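Local atomic coordinates of prefoldin beta subunit 2 (Thermococcus sp., PDB entry 3AEI), a protein that is a subunit of the archaeal chaperone prefoldin, which probably captures unfolded proteins and delivers them to a group II chaperonin. Residues I77-L80 and K81-E84. Numbering follows the deposited sequence.
Sequences IEKL and KKRE
I77 and K81 stand one helical turn apart and run side by side: the CG2 branch of I77 lies against the methylenes of K81, 3.7 Å from CD. With I77 CG1 anti to the carbonyl carbon (chi1 -70°), CG2 is the branch left facing the next turn. Lysine suits position 81 because its greasy shank can cover isoleucine while its chain leads the ammonium away from the contact. L80 and R83 meet more loosely, L80 CD2 lying 4.4 Å from R83 NH1 and oblique to the guanidinium.

The backbone supplies four successive i to i+4 hydrogen bonds of an alpha-helix, from K81 N to I77 O (2.8 Å) through E84 N to L80 O (2.9 Å). The bond from R83 N to K79 O is longer, at 3.3 Å. That same carbonyl also receives K82, whose chain bends at chi2 and chi3 and folds back, bringing NZ within 2.9 Å of K79 O in a weak hydrogen bond.

R83 and E84 send their charges across to helix 2-37: the long arginine reaches E12 from a partly exposed site, and the buried E84 carboxylate is met by R20, both in salt bridges. I77, a beta-branched residue suited to a buried interface, packs there on L23 and E24, so these two turns of helix 59-93 join the two long helices of the prefoldin coiled coil, away from the hairpin of strands 46-50 and 53-57.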
loop_
_atom_site.group_PDB
_atom_site.type_symbol
_atom_site.label_atom_id
_atom_site.label_comp_id
_atom_site.label_asym_id
_atom_site.label_seq_id
_atom_site.Cartn_x
_atom_site.Cartn_y
_atom_site.Cartn_z
ATOM N N ILE A 77 -1.146 -20.850 0.544
ATOM C CA ILE A 77 0.024 -20.988 1.408
ATOM C C ILE A 77 0.524 -22.434 1.383
ATOM O O ILE A 77 1.730 -22.679 1.310
ATOM C CB ILE A 77 -0.309 -20.577 2.859
ATOM C CG1 ILE A 77 -0.517 -19.041 2.917
ATOM C CG2 ILE A 77 0.776 -21.102 3.824
ATOM C CD1 ILE A 77 -1.275 -18.530 4.158
ATOM N N GLU A 78 -0.391 -23.405 1.448
ATOM C CA GLU A 78 0.037 -24.806 1.409
ATOM C C GLU A 78 0.744 -25.127 0.092
ATOM O O GLU A 78 1.762 -25.836 0.076
ATOM C CB GLU A 78 -1.160 -25.754 1.579
ATOM C CG GLU A 78 -1.571 -25.963 3.031
ATOM C CD GLU A 78 -2.894 -26.709 3.184
ATOM O OE1 GLU A 78 -3.361 -26.859 4.339
ATOM O OE2 GLU A 78 -3.463 -27.141 2.154
ATOM N N LYS A 79 0.225 -24.593 -1.009
ATOM C CA LYS A 79 0.842 -24.840 -2.295
ATOM C C LYS A 79 2.210 -24.202 -2.390
ATOM O O LYS A 79 3.132 -24.786 -2.949
ATOM C CB LYS A 79 -0.040 -24.329 -3.421
ATOM C CG LYS A 79 -1.271 -25.238 -3.637
ATOM C CD LYS A 79 -2.119 -24.767 -4.807
ATOM C CE LYS A 79 -3.424 -25.556 -4.897
ATOM N NZ LYS A 79 -4.327 -24.997 -5.930
ATOM N N LEU A 80 2.350 -23.000 -1.840
ATOM C CA LEU A 80 3.651 -22.343 -1.913
ATOM C C LEU A 80 4.655 -23.032 -0.989
ATOM O O LEU A 80 5.828 -23.176 -1.350
ATOM C CB LEU A 80 3.522 -20.844 -1.559
ATOM C CG LEU A 80 2.738 -19.962 -2.527
ATOM C CD1 LEU A 80 2.419 -18.655 -1.862
ATOM C CD2 LEU A 80 3.488 -19.756 -3.816
ATOM N N LYS A 81 4.214 -23.466 0.197
ATOM C CA LYS A 81 5.110 -24.136 1.125
ATOM C C LYS A 81 5.595 -25.466 0.525
ATOM O O LYS A 81 6.726 -25.889 0.756
ATOM C CB LYS A 81 4.444 -24.338 2.507
ATOM C CG LYS A 81 4.353 -23.017 3.323
ATOM C CD LYS A 81 3.774 -23.144 4.745
ATOM C CE LYS A 81 4.807 -23.667 5.736
ATOM N NZ LYS A 81 4.335 -23.565 7.153
ATOM N N LYS A 82 4.764 -26.112 -0.274
ATOM C CA LYS A 82 5.211 -27.364 -0.862
ATOM C C LYS A 82 6.287 -27.067 -1.930
ATOM O O LYS A 82 7.243 -27.841 -2.063
ATOM C CB LYS A 82 3.997 -28.147 -1.390
ATOM C CG LYS A 82 4.180 -28.814 -2.710
ATOM C CD LYS A 82 4.034 -27.786 -3.806
ATOM C CE LYS A 82 2.588 -27.406 -4.079
ATOM N NZ LYS A 82 2.528 -26.449 -5.218
ATOM N N ARG A 83 6.161 -25.951 -2.657
ATOM C CA ARG A 83 7.183 -25.566 -3.647
ATOM C C ARG A 83 8.470 -25.189 -2.896
ATOM O O ARG A 83 9.571 -25.506 -3.358
ATOM C CB ARG A 83 6.738 -24.369 -4.516
ATOM C CG ARG A 83 5.789 -24.688 -5.700
ATOM C CD ARG A 83 5.394 -23.417 -6.536
ATOM N NE ARG A 83 6.528 -22.832 -7.259
ATOM C CZ ARG A 83 6.564 -21.598 -7.764
ATOM N NH1 ARG A 83 5.520 -20.790 -7.635
ATOM N NH2 ARG A 83 7.658 -21.165 -8.389
ATOM N N GLU A 84 8.346 -24.528 -1.744
ATOM C CA GLU A 84 9.540 -24.148 -0.960
ATOM C C GLU A 84 10.238 -25.422 -0.489
ATOM O O GLU A 84 11.458 -25.485 -0.403
ATOM C CB GLU A 84 9.175 -23.350 0.295
ATOM C CG GLU A 84 8.543 -22.010 0.051
ATOM C CD GLU A 84 8.090 -21.339 1.341
ATOM O OE1 GLU A 84 8.818 -21.434 2.362
ATOM O OE2 GLU A 84 7.004 -20.702 1.336
#